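Local coordinates for beta-lactamase (Klebsiella pneumoniae, PDB 6KBY), which probably hydrolyses beta-lactam antibiotics as a class C serine beta-lactamase, and here carries adenosine monophosphate joined covalently to its active-site serine, at residues A[67-70]-A[71-75]; A[218-222]-A[223-227]; A[344-347]-A[348-352]. One frame throughout, in Å; residues are numbered along the deposited sequence.

How the contacts relate
Contact 1 comes first along the chain, contact 2 lies about 150 residues later and contact 3 near the C-terminal end; they follow in series, so none nests in or crosses another. Each closes a short turn or bend: strand 67-68 into helix 72-86, the loop ahead of helix 224-228, and strand 340-346 toward helix 352-364. Contact 1 lies against both others. Glu68 OE2 probably accepts from Val218 N (2.8 Å) and Lys74 NZ probably donates to Ala227 O (3.2 Å), while the Phe67 ring packs on Leu345. The segment 67-75, strand and helix start together, thus lies between the pocket wall of contact 2 and the large sheet of contact 3.

Contact 1: A[67-70]-A[71-75]; sequences FEVG and SLSKT. With AMP (adenosine monophosphate), chain B.
The carbonyl oxygen of Gly70 receives the hydroxyl of Ser73 in a short hydrogen bond, 2.6 Å from Ser73 OG to Gly70 O, with the donor nearly in line with the C=O bond (160°). Ser73 OG lies anti to its own carbonyl carbon (chi1 -55°), which turns it back toward the preceding turn; Ser73 OG in turn accepts from Ile230 N, so the hydroxyl passes one hydrogen bond on to another. Val69 to Leu72 form a type II' beta turn, closed by Leu72 N donating to Val69 O at 3.1 Å from above the carbonyl plane. Gly70 takes the positive phi that this turn demands and that glycine readily adopts. The side chains of Val69 and Leu72 cross at about a right angle, Val69 CG2 resting on Leu72 CB at 3.7 Å.

What the turn delivers is Ser71. Its OG is bonded covalently to the AMP phosphorus, and Ser71 N holds phosphate oxygen O1P at 2.8 Å, as the serine amide does in the oxyanion hole of this family. Lys74, one helical turn on, runs nearly extended and then bends at its last torsion (chi4 57°), so that NZ donates to Ser71 OG at 2.8 Å. This is the SxxK pairing of serine beta-lactamases. Lys74 NZ is also hydrogen-bonded to Asn158 OD1 and Ala227 O, and weakly to Tyr156 OH.

Strand 67-68 pairs with strand 231-232, and beyond the turn helix 72-86 begins against the large sheet: Leu72 lies on Ala330 and Ile332 of strand 328-335, while Ser71 and Thr75 meet Lys321 of strand 317-325.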
# COMPACT_ATOMS: atom_id res chain seq x y z
N PHE A 67 9.29 4.48 8.87
CA PHE A 67 9.79 4.30 7.52
C PHE A 67 8.79 4.91 6.54
O PHE A 67 7.58 4.87 6.77
CB PHE A 67 9.91 2.81 7.16
CG PHE A 67 10.96 2.05 7.95
CD1 PHE A 67 10.69 1.60 9.24
CD2 PHE A 67 12.18 1.73 7.38
CE1 PHE A 67 11.65 0.87 9.95
CE2 PHE A 67 13.13 1.01 8.08
CZ PHE A 67 12.87 0.58 9.36
N GLU A 68 9.30 5.45 5.44
CA GLU A 68 8.45 5.75 4.31
C GLU A 68 8.00 4.45 3.67
O GLU A 68 8.79 3.52 3.50
CB GLU A 68 9.22 6.57 3.27
CG GLU A 68 9.65 7.92 3.81
CD GLU A 68 10.60 8.69 2.90
OE1 GLU A 68 10.86 8.25 1.76
OE2 GLU A 68 11.09 9.74 3.34
N VAL A 69 6.72 4.38 3.31
CA VAL A 69 6.20 3.18 2.68
C VAL A 69 5.72 3.41 1.25
O VAL A 69 5.22 2.47 0.62
CB VAL A 69 5.13 2.49 3.54
CG1 VAL A 69 5.74 2.08 4.87
CG2 VAL A 69 3.92 3.39 3.75
N GLY A 70 5.90 4.61 0.70
CA GLY A 70 5.57 4.83 -0.69
C GLY A 70 4.18 4.34 -1.03
O GLY A 70 3.22 4.72 -0.36
N SER A 71 4.04 3.44 -2.01
CA SER A 71 2.72 3.04 -2.50
C SER A 71 1.90 2.18 -1.55
O SER A 71 0.73 1.93 -1.87
CB SER A 71 2.82 2.33 -3.84
OG SER A 71 3.31 3.24 -4.80
N LEU A 72 2.43 1.72 -0.42
CA LEU A 72 1.49 1.20 0.57
C LEU A 72 0.45 2.25 0.87
O LEU A 72 -0.69 1.92 1.21
CB LEU A 72 2.19 0.76 1.85
CG LEU A 72 3.19 -0.39 1.71
CD1 LEU A 72 3.59 -0.92 3.08
CD2 LEU A 72 2.60 -1.48 0.86
N SER A 73 0.82 3.53 0.68
CA SER A 73 -0.10 4.64 0.91
C SER A 73 -1.35 4.53 0.04
O SER A 73 -2.41 5.01 0.44
CB SER A 73 0.61 5.96 0.62
OG SER A 73 1.80 6.09 1.37
N LYS A 74 -1.24 3.93 -1.15
CA LYS A 74 -2.40 3.83 -2.02
C LYS A 74 -3.52 3.02 -1.36
O LYS A 74 -4.70 3.27 -1.63
CB LYS A 74 -2.02 3.18 -3.35
CG LYS A 74 -0.97 3.96 -4.14
CD LYS A 74 -0.86 3.45 -5.57
CE LYS A 74 -0.11 4.42 -6.46
NZ LYS A 74 1.25 4.70 -5.93
N THR A 75 -3.16 2.04 -0.52
CA THR A 75 -4.20 1.25 0.13
C THR A 75 -4.97 2.07 1.15
O THR A 75 -6.12 1.75 1.44
CB THR A 75 -3.64 -0.03 0.77
OG1 THR A 75 -2.82 0.30 1.91
CG2 THR A 75 -2.84 -0.86 -0.22
P AMP B . 4.74 2.99 -5.37
O1P AMP B . 5.70 2.87 -4.23
O2P AMP B . 4.62 1.84 -6.34
O5' AMP B . 4.99 4.35 -6.16
C5' AMP B . 5.15 5.57 -5.46
C4' AMP B . 6.57 6.06 -5.50
O4' AMP B . 6.90 6.49 -6.85
C3' AMP B . 6.86 7.29 -4.64
O3' AMP B . 7.11 6.96 -3.28
C2' AMP B . 8.04 7.93 -5.35
O2' AMP B . 9.24 7.24 -5.05
C1' AMP B . 7.68 7.67 -6.81
N9 AMP B . 6.87 8.77 -7.38
C8 AMP B . 5.57 8.68 -7.74
N7 AMP B . 5.12 9.87 -8.23
C5 AMP B . 6.15 10.73 -8.18
C6 AMP B . 6.37 12.15 -8.55
N6 AMP B . 5.36 12.89 -9.06
N1 AMP B . 7.60 12.68 -8.34
C2 AMP B . 8.61 11.95 -7.82
N3 AMP B . 8.48 10.65 -7.47
C4 AMP B . 7.30 10.00 -7.62

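Contact 2: A[218-222]-A[223-227]; sequences VNMEI and LGNEA
Met220 folds its methyl group onto the start of a helix, and this is the tight part of the contact: Met220 CE lies 3.4 Å from Gly224 C and 3.3 Å from Asn225 OD1. Bends about the CB-CG and CG-SD bonds (chi2 -54°, chi3 -52°) curl the thioether round to that spot, where it crosses the Asn225 side chain at about a right angle. Gly224, having only backbone to offer, lets the methyl come close. The amide of Asn225 is held at its other end, where ND2 donates to Glu177 OE2.

Between these residues the chain reverses in a type II beta turn from Glu221 to Gly224, with Gly224 N donating to Glu221 O at 2.8 Å. Leu223 adopts positive phi (56°) in the third place of the turn and is also the N-cap residue of the helix.

The other side is looser. Ile222 CG1 and Leu223 CG come no nearer than 4.4 Å. A water accepts from Asn225 N at 2.9 Å and donates only weakly to Glu221 O.

Glu221 directs its carboxylate away from the turn and toward the bound AMP, for which it is a binding residue; Tyr228 OH bonds to Glu221 N. The turn leads the loop after strand 215-216 into helix 224-228, beside the AMP pocket. That helix leans on helix 176-187 through Asn225 and Glu226 against Tyr176, and on helix 158-171 through Glu226 against Met166 and Ala227 against Asn158.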
# COMPACT_ATOMS: atom_id res chain seq x y z
N VAL A 218 11.38 11.65 1.29
CA VAL A 218 10.53 11.87 0.13
C VAL A 218 10.01 13.30 0.10
O VAL A 218 9.65 13.88 1.13
CB VAL A 218 9.39 10.83 0.10
CG1 VAL A 218 8.50 10.97 1.33
CG2 VAL A 218 8.58 10.95 -1.18
N ASN A 219 9.96 13.87 -1.11
CA ASN A 219 9.43 15.21 -1.32
C ASN A 219 7.95 15.09 -1.67
O ASN A 219 7.59 14.41 -2.63
CB ASN A 219 10.18 15.91 -2.45
CG ASN A 219 9.75 17.36 -2.62
OD1 ASN A 219 9.46 18.05 -1.64
ND2 ASN A 219 9.70 17.82 -3.86
N MET A 220 7.10 15.75 -0.88
CA MET A 220 5.66 15.63 -1.04
C MET A 220 5.15 16.70 -1.99
O MET A 220 5.26 17.90 -1.70
CB MET A 220 4.99 15.76 0.33
CG MET A 220 5.39 14.68 1.31
SD MET A 220 5.14 13.01 0.65
CE MET A 220 3.45 13.10 0.10
N GLU A 221 4.58 16.28 -3.11
CA GLU A 221 4.06 17.16 -4.14
C GLU A 221 2.55 16.95 -4.30
O GLU A 221 1.92 16.23 -3.52
CB GLU A 221 4.87 16.98 -5.42
CG GLU A 221 6.35 17.29 -5.23
CD GLU A 221 7.14 17.24 -6.52
OE1 GLU A 221 6.95 16.28 -7.30
OE2 GLU A 221 7.94 18.17 -6.77
N ILE A 222 1.97 17.57 -5.33
CA ILE A 222 0.51 17.63 -5.42
C ILE A 222 -0.10 16.24 -5.56
O ILE A 222 0.39 15.39 -6.32
CB ILE A 222 0.07 18.59 -6.54
CG1 ILE A 222 -1.43 18.85 -6.45
CG2 ILE A 222 0.47 18.04 -7.91
CD1 ILE A 222 -1.90 19.94 -7.39
N LEU A 223 -1.17 15.99 -4.79
CA LEU A 223 -1.82 14.68 -4.68
C LEU A 223 -0.86 13.57 -4.27
O LEU A 223 -1.16 12.38 -4.44
CB LEU A 223 -2.61 14.29 -5.94
CG LEU A 223 -3.80 15.18 -6.32
CD1 LEU A 223 -4.55 14.59 -7.51
CD2 LEU A 223 -4.75 15.40 -5.14
N GLY A 224 0.29 13.94 -3.70
CA GLY A 224 1.26 12.95 -3.28
C GLY A 224 0.89 12.20 -2.01
O GLY A 224 1.26 11.04 -1.85
N ASN A 225 0.17 12.85 -1.10
CA ASN A 225 -0.24 12.15 0.11
C ASN A 225 -1.02 10.89 -0.23
O ASN A 225 -0.80 9.83 0.37
CB ASN A 225 -1.08 13.07 0.99
CG ASN A 225 -0.25 14.00 1.83
OD1 ASN A 225 0.90 13.72 2.14
ND2 ASN A 225 -0.83 15.12 2.22
N GLU A 226 -1.94 11.01 -1.19
CA GLU A 226 -2.78 9.89 -1.60
C GLU A 226 -1.94 8.74 -2.15
O GLU A 226 -2.23 7.57 -1.87
CB GLU A 226 -3.72 10.36 -2.71
CG GLU A 226 -4.88 11.24 -2.27
CD GLU A 226 -4.58 12.73 -2.18
OE1 GLU A 226 -3.40 13.15 -2.14
OE2 GLU A 226 -5.58 13.49 -2.14
N ALA A 227 -0.93 9.06 -2.96
CA ALA A 227 -0.20 8.04 -3.70
C ALA A 227 1.01 7.49 -2.97
O ALA A 227 1.35 6.32 -3.17
CB ALA A 227 0.24 8.60 -5.06
O HOH W 1 -0.53 15.63 -1.11

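Contact 3: A[344-347]-A[348-352]; sequences MLAN and KNYSI
Tyr350 swings its ring back toward the strand that precedes it, and Ala346 CB meets the ring at its edge, close to the ring plane, 3.6 Å from Tyr350 CE1. The first torsion (chi1 68°) sets CG between the backbone N and the carbonyl carbon, a placement from which the ring runs back beside strand 340-346; Lys348 O also approaches the ring edge in its plane. At the far end, Met344 crosses the tyrosine at about a right angle and brings its methyl, CE, to 3.4 Å from Tyr350 OH. A water also bridges, 2.7 Å from Tyr350 OH and only weakly bonded to Met344 O. Arg355 adds a cation-pi contact to the ring.

At the bend itself the polar ends turn to other partners. Asn347 OD1 accepts from Gly34 N and its ND2 donates to Leu52 O, while Lys348 NZ forms a salt bridge with Asp213 and a hydrogen bond with Tyr209 O.

Here a beta strand passes through a short loop, 347-351, into helix 352-364, which packs back over it, Met344 touching Val358 and Ala359. The packing of the C-terminal helix on the antiparallel sheet is a feature of the fold that serine beta-lactamases share with penicillin-binding proteins.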
# COMPACT_ATOMS: atom_id res chain seq x y z
N MET A 344 7.35 -5.87 5.72
CA MET A 344 8.80 -5.75 5.60
C MET A 344 9.12 -4.31 5.22
O MET A 344 8.75 -3.87 4.13
CB MET A 344 9.35 -6.69 4.53
CG MET A 344 9.18 -8.16 4.85
SD MET A 344 9.36 -9.23 3.41
CE MET A 344 11.01 -8.79 2.84
N LEU A 345 9.82 -3.60 6.10
CA LEU A 345 10.19 -2.21 5.86
C LEU A 345 11.71 -2.09 5.82
O LEU A 345 12.41 -2.66 6.65
CB LEU A 345 9.66 -1.30 6.97
CG LEU A 345 8.17 -1.43 7.26
CD1 LEU A 345 7.75 -0.43 8.32
CD2 LEU A 345 7.35 -1.24 5.99
N ALA A 346 12.21 -1.32 4.85
CA ALA A 346 13.63 -1.09 4.68
C ALA A 346 13.87 0.37 4.31
O ALA A 346 13.05 0.98 3.61
CB ALA A 346 14.21 -1.95 3.56
N ASN A 347 15.01 0.90 4.75
CA ASN A 347 15.44 2.24 4.35
C ASN A 347 16.45 2.22 3.20
O ASN A 347 17.38 3.04 3.14
CB ASN A 347 15.90 3.09 5.53
CG ASN A 347 17.11 2.53 6.23
OD1 ASN A 347 17.55 1.41 5.94
ND2 ASN A 347 17.66 3.29 7.18
N LYS A 348 16.26 1.28 2.29
CA LYS A 348 16.83 1.34 0.95
C LYS A 348 15.82 0.69 0.02
O LYS A 348 15.15 -0.28 0.41
CB LYS A 348 18.19 0.64 0.86
CG LYS A 348 18.78 0.63 -0.54
CD LYS A 348 20.21 0.14 -0.55
CE LYS A 348 21.17 1.23 -0.12
NZ LYS A 348 21.28 2.30 -1.16
N ASN A 349 15.68 1.24 -1.18
CA ASN A 349 14.79 0.69 -2.20
C ASN A 349 15.53 -0.44 -2.90
O ASN A 349 16.33 -0.20 -3.80
CB ASN A 349 14.41 1.81 -3.17
CG ASN A 349 13.46 1.35 -4.27
OD1 ASN A 349 13.25 0.16 -4.49
ND2 ASN A 349 12.90 2.32 -4.98
N TYR A 350 15.26 -1.67 -2.49
CA TYR A 350 15.83 -2.86 -3.11
C TYR A 350 14.74 -3.60 -3.88
O TYR A 350 13.55 -3.37 -3.68
CB TYR A 350 16.50 -3.75 -2.05
CG TYR A 350 15.53 -4.39 -1.09
CD1 TYR A 350 14.92 -3.65 -0.08
CD2 TYR A 350 15.20 -5.73 -1.21
CE1 TYR A 350 14.02 -4.24 0.79
CE2 TYR A 350 14.29 -6.32 -0.35
CZ TYR A 350 13.71 -5.57 0.65
OH TYR A 350 12.80 -6.17 1.49
N SER A 351 15.16 -4.50 -4.76
CA SER A 351 14.25 -4.96 -5.81
C SER A 351 13.05 -5.73 -5.27
O SER A 351 13.13 -6.48 -4.29
CB SER A 351 15.00 -5.77 -6.87
OG SER A 351 15.54 -6.95 -6.32
N ILE A 352 11.92 -5.54 -5.94
CA ILE A 352 10.66 -6.12 -5.51
C ILE A 352 10.72 -7.65 -5.50
O ILE A 352 10.16 -8.29 -4.60
CB ILE A 352 9.51 -5.58 -6.37
CG1 ILE A 352 9.11 -4.19 -5.87
CG2 ILE A 352 8.31 -6.51 -6.32
CD1 ILE A 352 8.18 -3.44 -6.80
O HOH W 2 11.03 -4.32 2.37